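Local coordinates for filamentation induced by cAMP protein Fic (Desulfovibrio alaskensis, PDB 4RGL) that belongs to the largely helical Fic/DOC family and also carries a C-terminal domain of the helix-turn-helix clan, at residues V22-E27 against A247-V252; D159-T164 against C173-E178; E166-A171 against R202-L207. One frame throughout, in Å; residues are numbered along the deposited sequence.

In the fold
From the N terminus, helix 16-32 pairs in contact 1 with helix 238-257, some 220 residues later, so that this long loop encloses the other two contacts. Inside it, contact 2 closes a short hairpin between helices 150-163 and 168-182. Contact 3 begins in the turn of that hairpin and closes on the loop after helix 189-202, so contacts 2 and 3 cross along the chain and share helix 168-182. They meet where Leu-161 CD1 packs on Ala-171 CB. Contact 3 touches contact 1 through Leu-169 and Ile-25, which joins the N-terminal helix to the start of helix 168-182.

Contact 1 of 3, residues V22-E27 against A247-V252; sequences VAEIGE and ALRDAV
Glu-24 and Ile-25 on helix 16-32 meet Leu-248 and Arg-249 on helix 238-257 in a near-parallel helix pair that brings the N-terminal helix of this Fic protein against a much later one. The short axes pass 9.6 Å apart at a crossing angle of 24°, and Ile-25 lies level with Arg-249, their CA atoms 5.4 Å apart. The interface has two layers. On its buried side, Ile-25 sends CG1 across the root of the arginine chain at about a right angle, and CG1 lies 3.8 Å from Arg-249 CB. With CG1 set anti to its carbonyl carbon (chi1 -64°), the branch reaches over the gap and Ile-25 CD1 stops 4.3 Å from Leu-248 CB. Leu-248 also touches Gln-197 and Leu-201 of helix 189-202.

The more exposed layer is a salt-bridge network. Glu-24 extends its chain so that the carboxylate lies against the aliphatic part of Arg-249, with OE1 3.2 Å from Arg-249 CD. The charged groups themselves form only a long salt bridge, Glu-24 OE1 to Arg-249 NH1 at 3.8 Å, with OE1 near the guanidinium plane at its edge. The stronger partner of Glu-24 is Arg-253, which pairs with OE2 and also with Asp-250 OD1. A bend at chi3 turns the Arg-249 guanidinium back to its own helix, leaving it between two acids, whose negative charge probably favours this gathering of arginines. Asp-250 also has a salt bridge from OD2 to Arg-220. Arg-249 grips its neighbour side-on, NE and NH2 both giving a hydrogen bond to Asp-250 OD1; Asp-250 OD1 meets Arg-249 NH2, 2.8 Å away, with its syn lone pair, whereas NE comes from above the carboxylate plane.

Contact 2 of 3, residues D159-T164 against C173-E178; sequences DWLENT and CIFHYE
Trp-160 and Ile-174 meet at about a right angle, as do Leu-161 and Phe-175, and these two pairs carry the apolar seam of an antiparallel helical hairpin. Helices 150-163 and 168-182 are consecutive in the Fic/DOC region, joined by a short turn; their short axes run 11.1 Å apart with directions differing by 179°. Leu-161 and Phe-175 are the closest backbone pair, 7.4 Å between CA atoms, and side chains fill the distance.

In the first pair the outer corner of the indole does the touching. CG of Trp-160 stands anti to the backbone N (chi1 169°), which extends the six-membered ring across the gap until CH2 is 3.5 Å from Ile-174 CG2 and 3.6 Å from Ile-174 CB. The methyl approaches the ring obliquely. Ile-174 offers this branch while its CG1 arm leads away from the hairpin partner, and the side chain also packs on Val-241 of helix 238-257. The indole has further neighbours: Pro-10 touches it, and Thr-164 OG1 lies over one face, 3.1 Å above its plane and offset toward the rim. The same hydroxyl is hydrogen-bonded to Glu-166 N, so the group over the indole also takes part in the hydrogen bonding of the turn.

The second pair is simpler. Leu-161 brings one methyl, CD2, to the phenyl ring at an oblique angle. Phe-175 is buried: its ring also meets that of Trp-196 with planes about 35° apart, and Ile-200, Leu-157 and Leu-158 also touch it. Helix 189-202 thus covers this pair, Ile-200 touching both Leu-161 and Phe-175. Across the hairpin, Leu-161 CD2 is 3.8 Å from Phe-175 CD2 and 4.0 Å from Phe-175 CE2.

Contact 3 of 3, residues E166-A171 against R202-L207; sequences EHPLVA and RNWKPL
ND1 of His-167 accepts a hydrogen bond from Leu-169 N at 3.1 Å, fairly straight at 158°, though the donor is tilted out of the imidazole plane. This N-cap bond probably helps set the rotation of the ring, whose CE1-NE2 edge meets Trp-204. Pro-168 CD lies over the centre of one imidazole face. The two aromatic rings form a T-shaped pair: the His-167 edge points at the face of the Trp-204 six-membered ring, with planes at 82° and centroids 4.6 Å apart. His-167 CE1 comes closest, 3.4 Å from Trp-204 CZ2.

The cap starts helix 168-182, the helix that leads to the HPFxxGNGR signature loop of Fic proteins, and Trp-204 belongs to the loop following helix 189-202, beyond that signature.

Trp-204 holds CG on the far side from the backbone N (chi1 167°), which lays the five-membered ring against Pro-168. Pro-168 CG makes a CH-pi contact on the same face that receives His-167, 4.0 Å from the centroid of the Trp-204 five-membered ring, while Lys-205 CG lies over the opposite face. Ile-29 of helix 16-32 touches the indole as well. Leu-169 reaches the ring obliquely, its CD2 3.7 Å from Trp-204 CZ3.

Contact 1 of 3, residues V22-E27 against A247-V252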
ATOM      1  N   VAL A  22     -11.220  14.781 -10.193  1.00 73.75           N
ATOM      2  CA  VAL A  22     -10.836  15.482  -8.962  1.00 73.10           C
ATOM      3  C   VAL A  22     -12.057  15.583  -8.030  1.00 78.40           C
ATOM      4  O   VAL A  22     -11.946  15.295  -6.837  1.00 77.73           O
ATOM      5  CB  VAL A  22     -10.232  16.886  -9.271  1.00 77.30           C
ATOM      6  CG1 VAL A  22     -10.029  17.693  -7.993  1.00 77.53           C
ATOM      7  CG2 VAL A  22      -8.920  16.757 -10.042  1.00 75.60           C
ATOM      8  N   ALA A  23     -13.234  15.897  -8.600  1.00 76.61           N
ATOM      9  CA  ALA A  23     -14.473  15.989  -7.841  1.00 77.53           C
ATOM     10  C   ALA A  23     -14.830  14.654  -7.210  1.00 80.42           C
ATOM     11  O   ALA A  23     -15.208  14.611  -6.036  1.00 80.63           O
ATOM     12  CB  ALA A  23     -15.602  16.457  -8.741  1.00 80.29           C
ATOM     13  N   GLU A  24     -14.708  13.552  -7.979  1.00 75.54           N
ATOM     14  CA  GLU A  24     -15.076  12.239  -7.472  1.00 74.53           C
ATOM     15  C   GLU A  24     -14.062  11.766  -6.408  1.00 76.50           C
ATOM     16  O   GLU A  24     -14.472  11.370  -5.313  1.00 75.83           O
ATOM     17  CB  GLU A  24     -15.192  11.215  -8.615  1.00 75.40           C
ATOM     18  CG  GLU A  24     -15.840   9.899  -8.177  1.00 85.05           C
ATOM     19  CD  GLU A  24     -16.053   8.878  -9.282  1.00100.96           C
ATOM     20  OE1 GLU A  24     -15.994   9.266 -10.474  1.00 97.27           O
ATOM     21  OE2 GLU A  24     -16.285   7.690  -8.954  1.00 82.82           O
ATOM     22  N   ILE A  25     -12.729  11.880  -6.706  1.00 71.23           N
ATOM     23  CA  ILE A  25     -11.678  11.507  -5.743  1.00 69.44           C
ATOM     24  C   ILE A  25     -11.873  12.290  -4.444  1.00 74.24           C
ATOM     25  O   ILE A  25     -11.959  11.691  -3.372  1.00 73.62           O
ATOM     26  CB  ILE A  25     -10.252  11.733  -6.335  1.00 71.50           C
ATOM     27  CG1 ILE A  25      -9.999  10.800  -7.554  1.00 70.71           C
ATOM     28  CG2 ILE A  25      -9.179  11.531  -5.255  1.00 71.14           C
ATOM     29  CD1 ILE A  25      -8.721  11.114  -8.338  1.00 71.88           C
ATOM     30  N   GLY A  26     -12.035  13.613  -4.567  1.00 72.01           N
ATOM     31  CA  GLY A  26     -12.294  14.490  -3.430  1.00 72.62           C
ATOM     32  C   GLY A  26     -13.453  14.018  -2.579  1.00 76.40           C
ATOM     33  O   GLY A  26     -13.300  13.833  -1.371  1.00 75.75           O
ATOM     34  N   GLU A  27     -14.601  13.722  -3.223  1.00 73.63           N
ATOM     35  CA  GLU A  27     -15.785  13.236  -2.520  1.00 74.44           C
ATOM     36  C   GLU A  27     -15.519  11.868  -1.861  1.00 79.94           C
ATOM     37  O   GLU A  27     -15.873  11.674  -0.699  1.00 80.28           O
ATOM     38  CB  GLU A  27     -16.982  13.142  -3.474  1.00 76.60           C
ATOM     39  CG  GLU A  27     -18.277  12.752  -2.777  1.00 82.93           C
ATOM     40  CD  GLU A  27     -19.480  12.591  -3.686  1.00100.22           C
ATOM     41  OE1 GLU A  27     -19.388  12.977  -4.875  1.00 83.73           O
ATOM     42  OE2 GLU A  27     -20.530  12.117  -3.196  1.00 98.44           O
ATOM     43  N   ALA A 247      -7.032   5.733 -12.371  1.00 68.06           N
ATOM     44  CA  ALA A 247      -6.529   4.619 -11.567  1.00 66.67           C
ATOM     45  C   ALA A 247      -6.660   4.919 -10.068  1.00 70.17           C
ATOM     46  O   ALA A 247      -7.122   4.061  -9.307  1.00 69.94           O
ATOM     47  CB  ALA A 247      -5.075   4.335 -11.919  1.00 66.24           C
ATOM     48  N   LEU A 248      -6.298   6.166  -9.651  1.00 65.64           N
ATOM     49  CA  LEU A 248      -6.385   6.601  -8.250  1.00 64.58           C
ATOM     50  C   LEU A 248      -7.815   6.570  -7.760  1.00 68.32           C
ATOM     51  O   LEU A 248      -8.072   6.088  -6.656  1.00 66.83           O
ATOM     52  CB  LEU A 248      -5.803   8.007  -8.090  1.00 64.83           C
ATOM     53  CG  LEU A 248      -4.281   8.081  -8.089  1.00 68.08           C
ATOM     54  CD1 LEU A 248      -3.805   9.463  -8.452  1.00 69.20           C
ATOM     55  CD2 LEU A 248      -3.717   7.644  -6.753  1.00 68.79           C
ATOM     56  N   ARG A 249      -8.767   7.044  -8.602  1.00 66.68           N
ATOM     57  CA  ARG A 249     -10.198   6.998  -8.287  1.00 67.29           C
ATOM     58  C   ARG A 249     -10.650   5.563  -8.077  1.00 70.95           C
ATOM     59  O   ARG A 249     -11.290   5.260  -7.075  1.00 70.37           O
ATOM     60  CB  ARG A 249     -11.014   7.650  -9.409  1.00 68.26           C
ATOM     61  CG  ARG A 249     -12.524   7.497  -9.230  1.00 76.14           C
ATOM     62  CD  ARG A 249     -13.245   7.590 -10.549  1.00 87.97           C
ATOM     63  NE  ARG A 249     -12.883   6.495 -11.448  1.00 95.12           N
ATOM     64  CZ  ARG A 249     -13.349   6.371 -12.686  1.00111.77           C
ATOM     65  NH1 ARG A 249     -14.203   7.265 -13.173  1.00101.88           N
ATOM     66  NH2 ARG A 249     -12.965   5.355 -13.448  1.00 98.13           N
ATOM     67  N   ASP A 250     -10.297   4.668  -9.017  1.00 68.05           N
ATOM     68  CA  ASP A 250     -10.657   3.255  -8.936  1.00 68.57           C
ATOM     69  C   ASP A 250     -10.030   2.606  -7.702  1.00 72.82           C
ATOM     70  O   ASP A 250     -10.642   1.727  -7.089  1.00 72.80           O
ATOM     71  CB  ASP A 250     -10.215   2.518 -10.208  1.00 70.37           C
ATOM     72  CG  ASP A 250     -10.781   3.120 -11.481  1.00 83.95           C
ATOM     73  OD1 ASP A 250     -11.910   3.658 -11.434  1.00 86.11           O
ATOM     74  OD2 ASP A 250     -10.089   3.074 -12.515  1.00 90.85           O
ATOM     75  N   ALA A 251      -8.825   3.065  -7.314  1.00 68.93           N
ATOM     76  CA  ALA A 251      -8.137   2.542  -6.147  1.00 68.38           C
ATOM     77  C   ALA A 251      -8.815   3.008  -4.866  1.00 74.11           C
ATOM     78  O   ALA A 251      -9.192   2.180  -4.041  1.00 74.39           O
ATOM     79  CB  ALA A 251      -6.676   2.974  -6.156  1.00 68.13           C
ATOM     80  N   VAL A 252      -9.036   4.326  -4.724  1.00 71.68           N
ATOM     81  CA  VAL A 252      -9.673   4.862  -3.524  1.00 72.81           C
ATOM     82  C   VAL A 252     -11.159   4.385  -3.457  1.00 79.50           C
ATOM     83  O   VAL A 252     -11.727   4.299  -2.374  1.00 79.51           O
ATOM     84  CB  VAL A 252      -9.554   6.411  -3.452  1.00 77.58           C
ATOM     85  CG1 VAL A 252     -10.442   7.086  -4.491  1.00 78.96           C
ATOM     86  CG2 VAL A 252      -9.874   6.921  -2.051  1.00 77.99           C
TER

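Contact 2 of 3, residues D159-T164 against C173-E178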
ATOM      1  N   ASP A 159      11.774  22.526  -8.390  1.00 80.72           N
ATOM      2  CA  ASP A 159      11.428  23.922  -8.119  1.00 83.53           C
ATOM      3  C   ASP A 159       9.982  24.177  -8.494  1.00 87.68           C
ATOM      4  O   ASP A 159       9.259  24.842  -7.747  1.00 88.86           O
ATOM      5  CB  ASP A 159      12.358  24.882  -8.882  1.00 87.39           C
ATOM      6  CG  ASP A 159      12.037  26.352  -8.650  1.00102.32           C
ATOM      7  OD1 ASP A 159      11.944  26.762  -7.467  1.00104.46           O
ATOM      8  OD2 ASP A 159      11.916  27.098  -9.646  1.00110.05           O
ATOM      9  N   TRP A 160       9.539  23.610  -9.639  1.00 82.89           N
ATOM     10  CA  TRP A 160       8.158  23.719 -10.090  1.00 82.86           C
ATOM     11  C   TRP A 160       7.211  23.120  -9.068  1.00 86.21           C
ATOM     12  O   TRP A 160       6.210  23.738  -8.726  1.00 87.18           O
ATOM     13  CB  TRP A 160       7.973  23.028 -11.453  1.00 80.32           C
ATOM     14  CG  TRP A 160       6.535  22.877 -11.849  1.00 81.19           C
ATOM     15  CD1 TRP A 160       5.739  23.825 -12.423  1.00 85.62           C
ATOM     16  CD2 TRP A 160       5.691  21.748 -11.592  1.00 79.44           C
ATOM     17  NE1 TRP A 160       4.451  23.354 -12.541  1.00 84.45           N
ATOM     18  CE2 TRP A 160       4.396  22.078 -12.048  1.00 83.87           C
ATOM     19  CE3 TRP A 160       5.907  20.476 -11.032  1.00 78.78           C
ATOM     20  CZ2 TRP A 160       3.325  21.182 -11.970  1.00 81.91           C
ATOM     21  CZ3 TRP A 160       4.840  19.601 -10.935  1.00 79.08           C
ATOM     22  CH2 TRP A 160       3.564  19.961 -11.385  1.00 80.37           C
ATOM     23  N   LEU A 161       7.533  21.912  -8.572  1.00 81.30           N
ATOM     24  CA  LEU A 161       6.696  21.188  -7.616  1.00 80.45           C
ATOM     25  C   LEU A 161       6.521  21.988  -6.305  1.00 87.99           C
ATOM     26  O   LEU A 161       5.444  21.960  -5.707  1.00 88.20           O
ATOM     27  CB  LEU A 161       7.316  19.806  -7.320  1.00 78.11           C
ATOM     28  CG  LEU A 161       6.466  18.847  -6.476  1.00 80.81           C
ATOM     29  CD1 LEU A 161       5.195  18.441  -7.217  1.00 79.82           C
ATOM     30  CD2 LEU A 161       7.260  17.616  -6.096  1.00 81.20           C
ATOM     31  N   GLU A 162       7.568  22.707  -5.877  1.00 87.04           N
ATOM     32  CA  GLU A 162       7.514  23.492  -4.644  1.00 89.74           C
ATOM     33  C   GLU A 162       6.588  24.715  -4.804  1.00 96.98           C
ATOM     34  O   GLU A 162       5.836  25.045  -3.882  1.00 97.76           O
ATOM     35  CB  GLU A 162       8.931  23.949  -4.237  1.00 92.63           C
ATOM     36  CG  GLU A 162       8.984  24.651  -2.884  1.00107.74           C
ATOM     37  CD  GLU A 162      10.323  25.284  -2.541  1.00138.32           C
ATOM     38  OE1 GLU A 162      11.206  25.339  -3.429  1.00137.44           O
ATOM     39  OE2 GLU A 162      10.463  25.784  -1.401  1.00137.28           O
ATOM     40  N   ASN A 163       6.640  25.376  -5.975  1.00 94.97           N
ATOM     41  CA  ASN A 163       5.928  26.633  -6.190  1.00 97.42           C
ATOM     42  C   ASN A 163       4.683  26.461  -7.112  1.00100.67           C
ATOM     43  O   ASN A 163       4.124  27.462  -7.564  1.00102.45           O
ATOM     44  CB  ASN A 163       6.884  27.683  -6.793  1.00100.90           C
ATOM     45  CG  ASN A 163       8.103  27.966  -5.937  1.00128.97           C
ATOM     46  OD1 ASN A 163       7.997  28.318  -4.751  1.00125.31           O
ATOM     47  ND2 ASN A 163       9.280  27.907  -6.547  1.00120.82           N
ATOM     48  N   THR A 164       4.223  25.209  -7.339  1.00 94.50           N
ATOM     49  CA  THR A 164       3.068  24.988  -8.223  1.00 93.45           C
ATOM     50  C   THR A 164       1.753  25.334  -7.508  1.00 98.91           C
ATOM     51  O   THR A 164       1.612  25.111  -6.299  1.00 98.69           O
ATOM     52  CB  THR A 164       3.031  23.543  -8.757  1.00 95.21           C
ATOM     53  OG1 THR A 164       1.979  23.436  -9.719  1.00 90.49           O
ATOM     54  CG2 THR A 164       2.840  22.502  -7.647  1.00 92.34           C
ATOM     55  N   CYS A 173       0.663  13.607 -10.669  1.00 71.63           N
ATOM     56  CA  CYS A 173       0.612  13.015 -12.004  1.00 71.72           C
ATOM     57  C   CYS A 173       1.614  13.705 -12.927  1.00 76.07           C
ATOM     58  O   CYS A 173       2.318  13.029 -13.682  1.00 74.60           O
ATOM     59  CB  CYS A 173      -0.802  13.085 -12.571  1.00 73.14           C
ATOM     60  SG  CYS A 173      -2.021  12.129 -11.640  1.00 76.95           S
ATOM     61  N   ILE A 174       1.668  15.059 -12.882  1.00 74.06           N
ATOM     62  CA  ILE A 174       2.588  15.834 -13.722  1.00 74.45           C
ATOM     63  C   ILE A 174       4.045  15.461 -13.389  1.00 77.72           C
ATOM     64  O   ILE A 174       4.846  15.225 -14.303  1.00 76.99           O
ATOM     65  CB  ILE A 174       2.346  17.362 -13.559  1.00 79.08           C
ATOM     66  CG1 ILE A 174       0.869  17.755 -13.885  1.00 80.47           C
ATOM     67  CG2 ILE A 174       3.335  18.163 -14.402  1.00 80.01           C
ATOM     68  CD1 ILE A 174       0.451  17.604 -15.389  1.00 88.68           C
ATOM     69  N   PHE A 175       4.381  15.381 -12.078  1.00 73.75           N
ATOM     70  CA  PHE A 175       5.731  15.020 -11.644  1.00 72.98           C
ATOM     71  C   PHE A 175       6.102  13.618 -12.135  1.00 75.69           C
ATOM     72  O   PHE A 175       7.185  13.428 -12.683  1.00 74.39           O
ATOM     73  CB  PHE A 175       5.854  15.099 -10.116  1.00 74.77           C
ATOM     74  CG  PHE A 175       7.259  14.858  -9.605  1.00 75.86           C
ATOM     75  CD1 PHE A 175       7.726  13.566  -9.387  1.00 77.07           C
ATOM     76  CD2 PHE A 175       8.117  15.920  -9.356  1.00 78.87           C
ATOM     77  CE1 PHE A 175       9.032  13.344  -8.955  1.00 77.84           C
ATOM     78  CE2 PHE A 175       9.420  15.696  -8.904  1.00 81.50           C
ATOM     79  CZ  PHE A 175       9.868  14.410  -8.705  1.00 78.04           C
ATOM     80  N   HIS A 176       5.187  12.637 -11.944  1.00 72.23           N
ATOM     81  CA  HIS A 176       5.387  11.248 -12.390  1.00 70.96           C
ATOM     82  C   HIS A 176       5.725  11.213 -13.876  1.00 72.97           C
ATOM     83  O   HIS A 176       6.668  10.541 -14.277  1.00 72.53           O
ATOM     84  CB  HIS A 176       4.108  10.413 -12.112  1.00 71.94           C
ATOM     85  CG  HIS A 176       4.317   8.922 -12.138  1.00 74.72           C
ATOM     86  ND1 HIS A 176       3.753   8.100 -11.177  1.00 76.16           N
ATOM     87  CD2 HIS A 176       5.029   8.157 -13.000  1.00 76.28           C
ATOM     88  CE1 HIS A 176       4.113   6.870 -11.501  1.00 75.04           C
ATOM     89  NE2 HIS A 176       4.897   6.856 -12.578  1.00 75.40           N
ATOM     90  N   TYR A 177       4.977  11.976 -14.685  1.00 69.57           N
ATOM     91  CA  TYR A 177       5.152  12.038 -16.132  1.00 69.45           C
ATOM     92  C   TYR A 177       6.499  12.649 -16.498  1.00 73.81           C
ATOM     93  O   TYR A 177       7.204  12.112 -17.355  1.00 74.96           O
ATOM     94  CB  TYR A 177       4.011  12.846 -16.762  1.00 71.91           C
ATOM     95  CG  TYR A 177       4.196  13.138 -18.232  1.00 75.25           C
ATOM     96  CD1 TYR A 177       3.920  12.172 -19.196  1.00 76.93           C
ATOM     97  CD2 TYR A 177       4.518  14.419 -18.672  1.00 77.75           C
ATOM     98  CE1 TYR A 177       4.020  12.455 -20.556  1.00 79.00           C
ATOM     99  CE2 TYR A 177       4.581  14.726 -20.031  1.00 79.70           C
ATOM    100  CZ  TYR A 177       4.341  13.738 -20.970  1.00 89.15           C
ATOM    101  OH  TYR A 177       4.441  14.028 -22.311  1.00 94.01           O
ATOM    102  N   GLU A 178       6.862  13.759 -15.856  1.00 69.32           N
ATOM    103  CA  GLU A 178       8.131  14.423 -16.123  1.00 68.85           C
ATOM    104  C   GLU A 178       9.310  13.571 -15.645  1.00 70.62           C
ATOM    105  O   GLU A 178      10.276  13.388 -16.387  1.00 69.88           O
ATOM    106  CB  GLU A 178       8.168  15.800 -15.459  1.00 71.48           C
ATOM    107  CG  GLU A 178       7.236  16.810 -16.108  1.00 79.24           C
ATOM    108  CD  GLU A 178       7.542  17.097 -17.566  1.00 93.11           C
ATOM    109  OE1 GLU A 178       8.736  17.268 -17.902  1.00 87.35           O
ATOM    110  OE2 GLU A 178       6.587  17.160 -18.371  1.00 87.87           O
TER

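Contact 3 of 3, residues E166-A171 against R202-L207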
ATOM      1  N   GLU A 166      -1.050  24.066  -8.855  1.00 90.97           N
ATOM      2  CA  GLU A 166      -1.842  22.872  -9.198  1.00 88.33           C
ATOM      3  C   GLU A 166      -2.167  22.062  -7.957  1.00 89.62           C
ATOM      4  O   GLU A 166      -1.391  22.057  -6.999  1.00 88.81           O
ATOM      5  CB  GLU A 166      -1.084  21.988 -10.216  1.00 87.74           C
ATOM      6  CG  GLU A 166      -0.886  22.634 -11.582  1.00 98.52           C
ATOM      7  CD  GLU A 166      -2.130  22.734 -12.453  1.00121.47           C
ATOM      8  OE1 GLU A 166      -3.157  22.107 -12.105  1.00122.71           O
ATOM      9  OE2 GLU A 166      -2.046  23.374 -13.526  1.00112.85           O
ATOM     10  N   HIS A 167      -3.303  21.360  -7.975  1.00 85.10           N
ATOM     11  CA  HIS A 167      -3.731  20.536  -6.849  1.00 83.37           C
ATOM     12  C   HIS A 167      -2.823  19.304  -6.713  1.00 82.97           C
ATOM     13  O   HIS A 167      -2.390  18.748  -7.721  1.00 80.88           O
ATOM     14  CB  HIS A 167      -5.202  20.112  -7.024  1.00 84.26           C
ATOM     15  CG  HIS A 167      -5.778  19.439  -5.822  1.00 87.11           C
ATOM     16  ND1 HIS A 167      -5.662  18.072  -5.635  1.00 86.92           N
ATOM     17  CD2 HIS A 167      -6.420  19.972  -4.758  1.00 90.11           C
ATOM     18  CE1 HIS A 167      -6.243  17.819  -4.475  1.00 86.55           C
ATOM     19  NE2 HIS A 167      -6.725  18.932  -3.916  1.00 88.83           N
ATOM     20  N   PRO A 168      -2.517  18.859  -5.461  1.00 78.44           N
ATOM     21  CA  PRO A 168      -1.617  17.701  -5.293  1.00 76.12           C
ATOM     22  C   PRO A 168      -1.965  16.519  -6.221  1.00 78.52           C
ATOM     23  O   PRO A 168      -1.058  15.902  -6.782  1.00 77.43           O
ATOM     24  CB  PRO A 168      -1.813  17.320  -3.831  1.00 77.40           C
ATOM     25  CG  PRO A 168      -2.134  18.595  -3.159  1.00 83.92           C
ATOM     26  CD  PRO A 168      -2.897  19.440  -4.156  1.00 81.07           C
ATOM     27  N   LEU A 169      -3.280  16.214  -6.394  1.00 74.46           N
ATOM     28  CA  LEU A 169      -3.724  15.115  -7.268  1.00 72.54           C
ATOM     29  C   LEU A 169      -3.161  15.275  -8.681  1.00 75.19           C
ATOM     30  O   LEU A 169      -2.658  14.311  -9.254  1.00 73.22           O
ATOM     31  CB  LEU A 169      -5.263  15.045  -7.319  1.00 73.28           C
ATOM     32  CG  LEU A 169      -5.954  14.566  -6.045  1.00 77.89           C
ATOM     33  CD1 LEU A 169      -7.446  14.818  -6.108  1.00 79.60           C
ATOM     34  CD2 LEU A 169      -5.675  13.094  -5.786  1.00 77.54           C
ATOM     35  N   VAL A 170      -3.197  16.507  -9.219  1.00 72.83           N
ATOM     36  CA  VAL A 170      -2.683  16.802 -10.559  1.00 72.48           C
ATOM     37  C   VAL A 170      -1.150  16.892 -10.524  1.00 75.89           C
ATOM     38  O   VAL A 170      -0.480  16.306 -11.372  1.00 74.93           O
ATOM     39  CB  VAL A 170      -3.309  18.110 -11.126  1.00 78.23           C
ATOM     40  CG1 VAL A 170      -2.762  18.422 -12.518  1.00 78.25           C
ATOM     41  CG2 VAL A 170      -4.832  18.020 -11.149  1.00 78.76           C
ATOM     42  N   ALA A 171      -0.600  17.611  -9.521  1.00 73.32           N
ATOM     43  CA  ALA A 171       0.844  17.822  -9.379  1.00 73.00           C
ATOM     44  C   ALA A 171       1.608  16.492  -9.313  1.00 75.51           C
ATOM     45  O   ALA A 171       2.683  16.381  -9.904  1.00 74.70           O
ATOM     46  CB  ALA A 171       1.130  18.647  -8.136  1.00 74.99           C
ATOM     47  N   ARG A 202       0.768  11.892  -0.013  1.00 70.71           N
ATOM     48  CA  ARG A 202       0.719  11.810   1.451  1.00 71.45           C
ATOM     49  C   ARG A 202       1.144  13.148   2.100  1.00 78.44           C
ATOM     50  O   ARG A 202       0.749  13.425   3.234  1.00 79.04           O
ATOM     51  CB  ARG A 202       1.564  10.651   1.995  1.00 69.85           C
ATOM     52  CG  ARG A 202       3.049  10.844   1.892  1.00 80.87           C
ATOM     53  CD  ARG A 202       3.758  10.015   2.942  1.00 88.54           C
ATOM     54  NE  ARG A 202       3.646  10.618   4.273  1.00 92.92           N
ATOM     55  CZ  ARG A 202       3.845   9.955   5.406  1.00 98.84           C
ATOM     56  NH1 ARG A 202       4.058   8.643   5.386  1.00 88.60           N
ATOM     57  NH2 ARG A 202       3.752  10.579   6.571  1.00 72.20           N
ATOM     58  N   ASN A 203       1.872  14.013   1.347  1.00 76.82           N
ATOM     59  CA  ASN A 203       2.200  15.364   1.830  1.00 79.08           C
ATOM     60  C   ASN A 203       0.936  16.224   1.866  1.00 84.58           C
ATOM     61  O   ASN A 203       0.882  17.216   2.593  1.00 86.65           O
ATOM     62  CB  ASN A 203       3.283  16.018   0.953  1.00 81.94           C
ATOM     63  CG  ASN A 203       4.688  15.451   1.169  1.00 98.43           C
ATOM     64  OD1 ASN A 203       4.914  14.549   1.995  1.00 86.12           O
ATOM     65  ND2 ASN A 203       5.669  16.003   0.454  1.00 87.82           N
ATOM     66  N   TRP A 204      -0.107  15.797   1.124  1.00 80.07           N
ATOM     67  CA  TRP A 204      -1.422  16.436   1.129  1.00 80.75           C
ATOM     68  C   TRP A 204      -2.339  15.744   2.139  1.00 83.92           C
ATOM     69  O   TRP A 204      -2.876  16.396   3.037  1.00 84.78           O
ATOM     70  CB  TRP A 204      -2.041  16.400  -0.287  1.00 78.78           C
ATOM     71  CG  TRP A 204      -3.506  16.740  -0.334  1.00 80.47           C
ATOM     72  CD1 TRP A 204      -4.098  17.868   0.149  1.00 85.30           C
ATOM     73  CD2 TRP A 204      -4.518  16.044  -1.077  1.00 79.50           C
ATOM     74  NE1 TRP A 204      -5.444  17.854  -0.139  1.00 85.15           N
ATOM     75  CE2 TRP A 204      -5.722  16.760  -0.914  1.00 84.61           C
ATOM     76  CE3 TRP A 204      -4.526  14.873  -1.850  1.00 78.96           C
ATOM     77  CZ2 TRP A 204      -6.931  16.330  -1.476  1.00 83.67           C
ATOM     78  CZ3 TRP A 204      -5.726  14.442  -2.394  1.00 80.29           C
ATOM     79  CH2 TRP A 204      -6.908  15.172  -2.212  1.00 82.41           C
ATOM     80  N   LYS A 205      -2.520  14.422   1.987  1.00 78.40           N
ATOM     81  CA  LYS A 205      -3.310  13.617   2.911  1.00 77.44           C
ATOM     82  C   LYS A 205      -2.556  12.325   3.240  1.00 79.19           C
ATOM     83  O   LYS A 205      -2.341  11.482   2.361  1.00 77.19           O
ATOM     84  CB  LYS A 205      -4.703  13.322   2.335  1.00 79.22           C
ATOM     85  CG  LYS A 205      -5.572  14.561   2.250  1.00 87.13           C
ATOM     86  CD  LYS A 205      -6.968  14.246   1.824  1.00 88.74           C
ATOM     87  CE  LYS A 205      -7.848  15.472   1.870  1.00 88.42           C
ATOM     88  NZ  LYS A 205      -7.998  16.010   3.258  1.00 86.27           N
ATOM     89  N   PRO A 206      -2.057  12.198   4.493  1.00 75.59           N
ATOM     90  CA  PRO A 206      -1.153  11.075   4.815  1.00 74.06           C
ATOM     91  C   PRO A 206      -1.820   9.690   4.705  1.00 76.84           C
ATOM     92  O   PRO A 206      -1.115   8.684   4.688  1.00 75.29           O
ATOM     93  CB  PRO A 206      -0.739  11.361   6.255  1.00 76.80           C
ATOM     94  CG  PRO A 206      -0.953  12.825   6.429  1.00 83.10           C
ATOM     95  CD  PRO A 206      -2.140  13.161   5.607  1.00 78.71           C
ATOM     96  N   LEU A 207      -3.166   9.637   4.618  1.00 74.12           N
ATOM     97  CA  LEU A 207      -3.883   8.360   4.468  1.00 73.14           C
ATOM     98  C   LEU A 207      -3.641   7.760   3.086  1.00 74.66           C
ATOM     99  O   LEU A 207      -3.686   6.535   2.927  1.00 73.16           O
ATOM    100  CB  LEU A 207      -5.393   8.553   4.697  1.00 74.77           C
ATOM    101  CG  LEU A 207      -5.803   9.065   6.085  1.00 81.76           C
ATOM    102  CD1 LEU A 207      -7.300   9.289   6.156  1.00 82.96           C
ATOM    103  CD2 LEU A 207      -5.344   8.091   7.205  1.00 84.14           C
TER